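Local coordinates for protein 373aa long hypothetical citrate synthase (Sulfolobus tokodaii, PDB 1VGP) that is a hypothetical citrate synthase family protein, a mostly helical chain that assembles with a second copy of itself, at residues F43-Y48 and K54-E59; L27-Y32 and T173-I178. All coordinates share one frame; numbering follows the deposited sequence.

Contact 1: residues F43-Y48 and K54-E59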
ATOM      1  N   PHE A  43      -9.053 -16.883 -19.505  1.00 30.95           N
ATOM      2  CA  PHE A  43      -8.847 -16.002 -18.359  1.00 30.73           C
ATOM      3  C   PHE A  43      -9.948 -16.156 -17.317  1.00 29.93           C
ATOM      4  O   PHE A  43      -9.664 -16.332 -16.138  1.00 29.10           O
ATOM      5  CB  PHE A  43      -8.779 -14.537 -18.793  1.00 29.29           C
ATOM      6  CG  PHE A  43      -8.504 -13.596 -17.657  1.00 28.60           C
ATOM      7  CD1 PHE A  43      -7.199 -13.408 -17.193  1.00 28.97           C
ATOM      8  CD2 PHE A  43      -9.547 -12.912 -17.031  1.00 26.19           C
ATOM      9  CE1 PHE A  43      -6.937 -12.550 -16.126  1.00 29.25           C
ATOM     10  CE2 PHE A  43      -9.295 -12.055 -15.964  1.00 24.84           C
ATOM     11  CZ  PHE A  43      -7.987 -11.873 -15.511  1.00 27.99           C
ATOM     12  N   GLU A  44     -11.199 -16.083 -17.760  1.00 30.75           N
ATOM     13  CA  GLU A  44     -12.335 -16.222 -16.859  1.00 32.70           C
ATOM     14  C   GLU A  44     -12.322 -17.520 -16.063  1.00 32.93           C
ATOM     15  O   GLU A  44     -12.466 -17.498 -14.835  1.00 33.42           O
ATOM     16  CB  GLU A  44     -13.636 -16.118 -17.635  1.00 34.71           C
ATOM     17  CG  GLU A  44     -13.995 -14.696 -17.998  1.00 40.19           C
ATOM     18  CD  GLU A  44     -14.105 -14.482 -19.483  1.00 43.93           C
ATOM     19  OE1 GLU A  44     -13.403 -15.196 -20.234  1.00 49.04           O
ATOM     20  OE2 GLU A  44     -14.892 -13.597 -19.896  1.00 47.23           O
ATOM     21  N   GLU A  45     -12.151 -18.652 -16.745  1.00 31.36           N
ATOM     22  CA  GLU A  45     -12.143 -19.936 -16.057  1.00 30.90           C
ATOM     23  C   GLU A  45     -10.958 -20.049 -15.110  1.00 31.76           C
ATOM     24  O   GLU A  45     -11.115 -20.499 -13.973  1.00 32.78           O
ATOM     25  CB  GLU A  45     -12.109 -21.091 -17.056  1.00 32.04           C
ATOM     26  CG  GLU A  45     -11.995 -22.444 -16.385  1.00 35.15           C
ATOM     27  CD  GLU A  45     -12.171 -23.592 -17.345  1.00 37.98           C
ATOM     28  OE1 GLU A  45     -11.154 -24.019 -17.936  1.00 38.51           O
ATOM     29  OE2 GLU A  45     -13.318 -24.067 -17.511  1.00 39.27           O
ATOM     30  N   VAL A  46      -9.776 -19.642 -15.569  1.00 31.59           N
ATOM     31  CA  VAL A  46      -8.580 -19.689 -14.723  1.00 31.00           C
ATOM     32  C   VAL A  46      -8.699 -18.795 -13.489  1.00 30.99           C
ATOM     33  O   VAL A  46      -8.230 -19.152 -12.402  1.00 32.30           O
ATOM     34  CB  VAL A  46      -7.319 -19.277 -15.511  1.00 29.64           C
ATOM     35  CG1 VAL A  46      -6.133 -19.190 -14.578  1.00 27.60           C
ATOM     36  CG2 VAL A  46      -7.053 -20.288 -16.623  1.00 29.19           C
ATOM     37  N   SER A  47      -9.332 -17.640 -13.650  1.00 29.67           N
ATOM     38  CA  SER A  47      -9.572 -16.751 -12.522  1.00 31.58           C
ATOM     39  C   SER A  47     -10.462 -17.403 -11.461  1.00 32.06           C
ATOM     40  O   SER A  47     -10.186 -17.307 -10.258  1.00 34.28           O
ATOM     41  CB  SER A  47     -10.205 -15.447 -13.006  1.00 28.21           C
ATOM     42  OG  SER A  47      -9.280 -14.707 -13.786  1.00 29.76           O
ATOM     43  N   TYR A  48     -11.527 -18.063 -11.905  1.00 31.08           N
ATOM     44  CA  TYR A  48     -12.415 -18.786 -11.001  1.00 31.82           C
ATOM     45  C   TYR A  48     -11.652 -19.903 -10.283  1.00 31.64           C
ATOM     46  O   TYR A  48     -11.781 -20.078  -9.070  1.00 29.37           O
ATOM     47  CB  TYR A  48     -13.586 -19.381 -11.795  1.00 32.52           C
ATOM     48  CG  TYR A  48     -14.652 -20.042 -10.946  1.00 33.47           C
ATOM     49  CD1 TYR A  48     -14.420 -21.274 -10.318  1.00 33.89           C
ATOM     50  CD2 TYR A  48     -15.885 -19.427 -10.749  1.00 32.42           C
ATOM     51  CE1 TYR A  48     -15.393 -21.870  -9.508  1.00 33.43           C
ATOM     52  CE2 TYR A  48     -16.863 -20.011  -9.946  1.00 34.58           C
ATOM     53  CZ  TYR A  48     -16.613 -21.230  -9.323  1.00 35.47           C
ATOM     54  OH  TYR A  48     -17.571 -21.770  -8.482  1.00 36.99           O
ATOM     55  N   LYS A  54     -11.163 -24.511  -7.472  1.00 37.03           N
ATOM     56  CA  LYS A  54     -11.530 -25.619  -8.348  1.00 37.92           C
ATOM     57  C   LYS A  54     -12.106 -25.120  -9.668  1.00 36.70           C
ATOM     58  O   LYS A  54     -12.623 -24.004  -9.741  1.00 36.08           O
ATOM     59  CB  LYS A  54     -12.543 -26.539  -7.655  1.00 39.97           C
ATOM     60  CG  LYS A  54     -13.770 -25.820  -7.108  1.00 46.46           C
ATOM     61  CD  LYS A  54     -15.057 -26.263  -7.808  1.00 50.31           C
ATOM     62  CE  LYS A  54     -16.264 -25.462  -7.309  1.00 51.62           C
ATOM     63  NZ  LYS A  54     -17.536 -26.244  -7.373  1.00 53.84           N
ATOM     64  N   LEU A  55     -12.000 -25.947 -10.708  1.00 35.26           N
ATOM     65  CA  LEU A  55     -12.595 -25.634 -12.000  1.00 34.05           C
ATOM     66  C   LEU A  55     -14.101 -25.561 -11.821  1.00 35.51           C
ATOM     67  O   LEU A  55     -14.684 -26.395 -11.129  1.00 34.22           O
ATOM     68  CB  LEU A  55     -12.247 -26.716 -13.023  1.00 33.36           C
ATOM     69  CG  LEU A  55     -10.762 -26.906 -13.348  1.00 31.83           C
ATOM     70  CD1 LEU A  55     -10.571 -28.226 -14.051  1.00 32.12           C
ATOM     71  CD2 LEU A  55     -10.257 -25.757 -14.218  1.00 31.12           C
ATOM     72  N   PRO A  56     -14.748 -24.554 -12.434  1.00 37.44           N
ATOM     73  CA  PRO A  56     -16.195 -24.327 -12.318  1.00 39.63           C
ATOM     74  C   PRO A  56     -16.969 -25.273 -13.232  1.00 42.00           C
ATOM     75  O   PRO A  56     -16.487 -25.620 -14.311  1.00 45.46           O
ATOM     76  CB  PRO A  56     -16.346 -22.880 -12.759  1.00 37.18           C
ATOM     77  CG  PRO A  56     -15.329 -22.773 -13.844  1.00 35.83           C
ATOM     78  CD  PRO A  56     -14.132 -23.561 -13.335  1.00 36.63           C
ATOM     79  N   ASN A  57     -18.162 -25.689 -12.823  1.00 41.70           N
ATOM     80  CA  ASN A  57     -19.059 -26.331 -13.775  1.00 44.20           C
ATOM     81  C   ASN A  57     -19.738 -25.242 -14.590  1.00 46.47           C
ATOM     82  O   ASN A  57     -19.557 -24.059 -14.316  1.00 46.69           O
ATOM     83  CB  ASN A  57     -20.105 -27.190 -13.058  1.00 42.47           C
ATOM     84  CG  ASN A  57     -20.975 -26.391 -12.114  1.00 41.64           C
ATOM     85  OD1 ASN A  57     -21.530 -25.353 -12.479  1.00 40.83           O
ATOM     86  ND2 ASN A  57     -21.102 -26.875 -10.884  1.00 40.98           N
ATOM     87  N   ARG A  58     -20.516 -25.640 -15.590  1.00 49.37           N
ATOM     88  CA  ARG A  58     -21.061 -24.679 -16.543  1.00 52.04           C
ATOM     89  C   ARG A  58     -21.905 -23.590 -15.887  1.00 51.66           C
ATOM     90  O   ARG A  58     -21.920 -22.448 -16.351  1.00 50.84           O
ATOM     91  CB  ARG A  58     -21.885 -25.408 -17.600  1.00 56.63           C
ATOM     92  CG  ARG A  58     -21.343 -25.258 -19.013  1.00 61.75           C
ATOM     93  CD  ARG A  58     -21.474 -26.565 -19.784  1.00 64.57           C
ATOM     94  NE  ARG A  58     -21.003 -26.436 -21.162  1.00 66.30           N
ATOM     95  CZ  ARG A  58     -20.513 -27.444 -21.878  1.00 66.14           C
ATOM     96  NH1 ARG A  58     -20.402 -28.653 -21.338  1.00 64.53           N
ATOM     97  NH2 ARG A  58     -20.133 -27.245 -23.135  1.00 66.69           N
ATOM     98  N   GLU A  59     -22.610 -23.939 -14.814  1.00 51.80           N
ATOM     99  CA  GLU A  59     -23.465 -22.976 -14.129  1.00 52.52           C
ATOM    100  C   GLU A  59     -22.644 -22.012 -13.284  1.00 50.98           C
ATOM    101  O   GLU A  59     -22.935 -20.814 -13.240  1.00 49.91           O
ATOM    102  CB  GLU A  59     -24.479 -23.701 -13.246  1.00 56.30           C
ATOM    103  CG  GLU A  59     -25.177 -24.851 -13.945  1.00 63.92           C
ATOM    104  CD  GLU A  59     -26.540 -25.153 -13.359  1.00 67.87           C
ATOM    105  OE1 GLU A  59     -27.145 -26.172 -13.762  1.00 69.90           O
ATOM    106  OE2 GLU A  59     -27.007 -24.373 -12.497  1.00 70.94           O
TER
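Over one face of the Tyr48 ring sits Pro56, with CB above the ring centre. This CB stands 3.5 Å from the centroid of that ring and 13° off the ring normal, which makes a CH-pi contact. At the ring edge, near its plane, the backbone O of Lys54 comes within 3.3 Å of Tyr48 CD1. Tyr52 and Phe64 also meet this ring edge-to-face. With chi1 at -174° the Tyr48 ring leaves helix 43-52 toward residues 54-59. The Lys54 side chain runs alongside the ring in the same direction and brings CE to 4.1 Å from Tyr48 OH. Its NZ forms a salt bridge with Glu60. The contact spans the short loop joining helix 43-52 to helix 58-70 in the largely helical citrate synthase fold, with Asn57 as N-cap of the second helix. One turn before Tyr48, Glu45 crosses the proline at about a right angle, and its CG meets Pro56 CD at 3.9 Å. Glu45 OE1 lies 4.2 Å from Leu55 CD2. This OE1 is hydrogen-bonded to Ser41 and to Tyr367 of the second subunit, and OE2 forms a salt bridge with Arg373 of that subunit.

Contact 2: residues L27-Y32 and T173-I178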
ATOM      1  N   LEU A  27       4.885 -25.243 -13.184  1.00 33.41           N
ATOM      2  CA  LEU A  27       4.045 -24.198 -12.607  1.00 31.35           C
ATOM      3  C   LEU A  27       2.589 -24.643 -12.567  1.00 28.03           C
ATOM      4  O   LEU A  27       2.018 -24.978 -13.605  1.00 30.03           O
ATOM      5  CB  LEU A  27       4.179 -22.912 -13.434  1.00 33.10           C
ATOM      6  CG  LEU A  27       3.277 -21.729 -13.045  1.00 32.66           C
ATOM      7  CD1 LEU A  27       3.595 -21.296 -11.621  1.00 32.76           C
ATOM      8  CD2 LEU A  27       3.486 -20.589 -14.021  1.00 29.59           C
ATOM      9  N   TYR A  28       1.989 -24.649 -11.381  0.60 22.98           N
ATOM     10  CA  TYR A  28       0.603 -25.082 -11.248  0.60 18.85           C
ATOM     11  C   TYR A  28      -0.277 -24.038 -10.573  0.60 18.99           C
ATOM     12  O   TYR A  28       0.131 -23.386  -9.617  0.60 17.70           O
ATOM     13  CB  TYR A  28       0.526 -26.382 -10.458  0.60 15.72           C
ATOM     14  CG  TYR A  28       1.288 -27.524 -11.077  0.60 14.94           C
ATOM     15  CD1 TYR A  28       0.654 -28.433 -11.915  0.60 12.77           C
ATOM     16  CD2 TYR A  28       2.634 -27.726 -10.786  0.60 15.58           C
ATOM     17  CE1 TYR A  28       1.335 -29.517 -12.446  0.60 13.49           C
ATOM     18  CE2 TYR A  28       3.329 -28.807 -11.311  0.60 15.82           C
ATOM     19  CZ  TYR A  28       2.671 -29.700 -12.136  0.60 16.30           C
ATOM     20  OH  TYR A  28       3.342 -30.792 -12.645  0.60 17.64           O
ATOM     21  N   TYR A  29      -1.487 -23.881 -11.096  1.00 19.69           N
ATOM     22  CA  TYR A  29      -2.529 -23.080 -10.458  1.00 23.27           C
ATOM     23  C   TYR A  29      -3.542 -24.073  -9.900  1.00 26.01           C
ATOM     24  O   TYR A  29      -4.149 -24.835 -10.664  1.00 27.31           O
ATOM     25  CB  TYR A  29      -3.249 -22.199 -11.480  1.00 24.14           C
ATOM     26  CG  TYR A  29      -2.480 -21.029 -12.063  1.00 25.54           C
ATOM     27  CD1 TYR A  29      -1.296 -20.560 -11.484  1.00 27.17           C
ATOM     28  CD2 TYR A  29      -2.972 -20.361 -13.183  1.00 24.27           C
ATOM     29  CE1 TYR A  29      -0.624 -19.446 -12.012  1.00 26.07           C
ATOM     30  CE2 TYR A  29      -2.317 -19.262 -13.713  1.00 27.53           C
ATOM     31  CZ  TYR A  29      -1.149 -18.805 -13.130  1.00 27.53           C
ATOM     32  OH  TYR A  29      -0.523 -17.707 -13.674  1.00 28.71           O
ATOM     33  N   ARG A  30      -3.729 -24.077  -8.584  1.00 25.15           N
ATOM     34  CA  ARG A  30      -4.631 -25.049  -7.965  1.00 28.18           C
ATOM     35  C   ARG A  30      -4.331 -26.492  -8.397  1.00 28.82           C
ATOM     36  O   ARG A  30      -5.248 -27.304  -8.535  1.00 29.31           O
ATOM     37  CB  ARG A  30      -6.089 -24.712  -8.300  1.00 26.94           C
ATOM     38  CG  ARG A  30      -6.565 -23.356  -7.769  1.00 30.45           C
ATOM     39  CD  ARG A  30      -6.382 -23.220  -6.256  1.00 27.61           C
ATOM     40  NE  ARG A  30      -7.019 -22.015  -5.749  1.00 29.88           N
ATOM     41  CZ  ARG A  30      -7.127 -21.702  -4.461  1.00 32.01           C
ATOM     42  NH1 ARG A  30      -7.772 -20.598  -4.089  1.00 29.21           N
ATOM     43  NH2 ARG A  30      -6.586 -22.486  -3.541  1.00 33.87           N
ATOM     44  N   GLY A  31      -3.051 -26.803  -8.606  1.00 27.61           N
ATOM     45  CA  GLY A  31      -2.669 -28.152  -8.983  1.00 28.04           C
ATOM     46  C   GLY A  31      -2.845 -28.450 -10.462  1.00 31.64           C
ATOM     47  O   GLY A  31      -2.587 -29.565 -10.918  1.00 31.95           O
ATOM     48  N   TYR A  32      -3.289 -27.456 -11.223  1.00 33.09           N
ATOM     49  CA  TYR A  32      -3.402 -27.624 -12.660  1.00 31.61           C
ATOM     50  C   TYR A  32      -2.213 -27.019 -13.386  1.00 31.58           C
ATOM     51  O   TYR A  32      -1.741 -25.937 -13.034  1.00 31.25           O
ATOM     52  CB  TYR A  32      -4.708 -27.013 -13.148  1.00 32.04           C
ATOM     53  CG  TYR A  32      -5.901 -27.794 -12.667  1.00 33.09           C
ATOM     54  CD1 TYR A  32      -6.516 -27.486 -11.454  1.00 32.15           C
ATOM     55  CD2 TYR A  32      -6.393 -28.881 -13.408  1.00 33.53           C
ATOM     56  CE1 TYR A  32      -7.592 -28.241 -10.981  1.00 32.83           C
ATOM     57  CE2 TYR A  32      -7.464 -29.642 -12.951  1.00 32.58           C
ATOM     58  CZ  TYR A  32      -8.061 -29.317 -11.734  1.00 33.38           C
ATOM     59  OH  TYR A  32      -9.125 -30.063 -11.269  1.00 35.50           O
ATOM     60  N   THR A 173      -1.772 -14.635 -22.428  1.00 29.96           N
ATOM     61  CA  THR A 173      -0.786 -13.770 -21.788  1.00 29.70           C
ATOM     62  C   THR A 173      -1.229 -13.369 -20.387  1.00 30.33           C
ATOM     63  O   THR A 173      -0.431 -13.370 -19.434  1.00 29.39           O
ATOM     64  CB  THR A 173      -0.532 -12.477 -22.589  1.00 30.00           C
ATOM     65  OG1 THR A 173       0.000 -12.793 -23.879  1.00 29.35           O
ATOM     66  CG2 THR A 173       0.464 -11.592 -21.849  1.00 30.42           C
ATOM     67  N   LEU A 174      -2.502 -13.014 -20.255  1.00 29.35           N
ATOM     68  CA  LEU A 174      -3.027 -12.644 -18.941  1.00 27.56           C
ATOM     69  C   LEU A 174      -3.058 -13.861 -18.016  1.00 29.07           C
ATOM     70  O   LEU A 174      -2.764 -13.737 -16.829  1.00 28.67           O
ATOM     71  CB  LEU A 174      -4.434 -12.053 -19.070  1.00 24.46           C
ATOM     72  CG  LEU A 174      -4.575 -10.722 -19.814  1.00 22.79           C
ATOM     73  CD1 LEU A 174      -6.022 -10.301 -19.782  1.00 19.54           C
ATOM     74  CD2 LEU A 174      -3.695  -9.663 -19.182  1.00 19.48           C
ATOM     75  N   ILE A 175      -3.413 -15.029 -18.559  1.00 27.88           N
ATOM     76  CA  ILE A 175      -3.440 -16.259 -17.773  1.00 25.48           C
ATOM     77  C   ILE A 175      -2.067 -16.487 -17.137  1.00 26.61           C
ATOM     78  O   ILE A 175      -1.961 -16.774 -15.942  1.00 24.16           O
ATOM     79  CB  ILE A 175      -3.805 -17.480 -18.655  1.00 25.56           C
ATOM     80  CG1 ILE A 175      -5.318 -17.518 -18.889  1.00 24.07           C
ATOM     81  CG2 ILE A 175      -3.325 -18.778 -18.008  1.00 18.02           C
ATOM     82  CD1 ILE A 175      -5.732 -18.429 -20.034  1.00 19.25           C
ATOM     83  N   LEU A 176      -1.026 -16.332 -17.953  1.00 26.68           N
ATOM     84  CA  LEU A 176       0.347 -16.560 -17.522  1.00 27.05           C
ATOM     85  C   LEU A 176       0.821 -15.595 -16.433  1.00 27.72           C
ATOM     86  O   LEU A 176       1.859 -15.827 -15.815  1.00 28.39           O
ATOM     87  CB  LEU A 176       1.301 -16.467 -18.714  1.00 25.92           C
ATOM     88  CG  LEU A 176       1.103 -17.464 -19.854  1.00 25.08           C
ATOM     89  CD1 LEU A 176       2.137 -17.200 -20.941  1.00 22.67           C
ATOM     90  CD2 LEU A 176       1.217 -18.881 -19.328  1.00 23.08           C
ATOM     91  N   HIS A 177       0.075 -14.518 -16.197  1.00 28.85           N
ATOM     92  CA  HIS A 177       0.487 -13.526 -15.202  1.00 28.44           C
ATOM     93  C   HIS A 177      -0.408 -13.423 -13.964  1.00 29.23           C
ATOM     94  O   HIS A 177      -0.148 -12.614 -13.082  1.00 28.66           O
ATOM     95  CB  HIS A 177       0.597 -12.145 -15.852  1.00 28.26           C
ATOM     96  CG  HIS A 177       1.819 -11.969 -16.695  1.00 31.42           C
ATOM     97  ND1 HIS A 177       1.864 -12.333 -18.023  1.00 33.16           N
ATOM     98  CD2 HIS A 177       3.042 -11.469 -16.400  1.00 32.08           C
ATOM     99  CE1 HIS A 177       3.060 -12.063 -18.514  1.00 30.11           C
ATOM    100  NE2 HIS A 177       3.792 -11.538 -17.549  1.00 31.46           N
ATOM    101  N   ILE A 178      -1.452 -14.243 -13.893  1.00 28.65           N
ATOM    102  CA  ILE A 178      -2.412 -14.130 -12.804  1.00 27.86           C
ATOM    103  C   ILE A 178      -1.743 -14.257 -11.423  1.00 30.56           C
ATOM    104  O   ILE A 178      -1.962 -13.420 -10.539  1.00 28.83           O
ATOM    105  CB  ILE A 178      -3.536 -15.170 -12.979  1.00 26.78           C
ATOM    106  CG1 ILE A 178      -4.504 -14.674 -14.057  1.00 29.54           C
ATOM    107  CG2 ILE A 178      -4.282 -15.401 -11.673  1.00 23.76           C
ATOM    108  CD1 ILE A 178      -5.582 -15.674 -14.450  1.00 27.99           C
TER
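Tyr29 reaches from the end of strand 26-29 to the chain at the C-terminal end of helix 164-175. Its CB starts out toward residues 173-178. CG is anti to the carbonyl carbon (chi1 -71°), and the ring extends from there into the protein interior. Along the ring, CD2 packs on Val46 of helix 43-52. Further out, CE2 is 4.3 Å from Ile178 CB and 4.4 Å from Ile175 CG2. The same CE2 lies 3.4 Å from Ile175 O, which sits at the ring edge, in its plane. At the tip, OH donates a hydrogen bond of 2.8 Å to Ile175 O. The donor is in the carbonyl plane, with a C=O...donor angle of 153°. Tyr29 OH is also hydrogen-bonded to the backbone O of Asp179, so the hydroxyl lies between two carbonyls.

Strand 26-29 leads through a type I' turn, Tyr29 to Tyr32, into strand 32-33, forming a two-residue beta hairpin. On the other side, residues Ile175 to Ile178 form a type I turn. Its backbone bond from Ile178 N to Ile175 O is 3.3 Å long. Ile175 O accepts from both the phenol and Ile178 N. Isoleucine side chains flank the ring, while its OH meets backbone polar atoms. The single phenol proton can serve both Ile175 O and Asp179 O only by being shared or by alternating between them.

The centres of the two contacts lie about 13 Å apart, on the same side of the chain's centre. Residues 27-32 come first along the chain, then 43-48 and 54-59, and 173-178 come last. Contact 1 is thus local in sequence, while contact 2 spans 140 intervening residues, most of them helical. Helix 43-52 connects them: Val46 CG1 packs against Ile178 CD1 at 3.6 Å, and Phe43 CD1 meets Leu174 CB at 3.6 Å. Leu55 CD1 also touches Tyr32 CZ at 3.6 Å. The small antiparallel sheet, helix 43-52 and the end of helix 164-175 are therefore packed as one continuous region. Both contacts also touch the second subunit, so this region is part of the subunit interface.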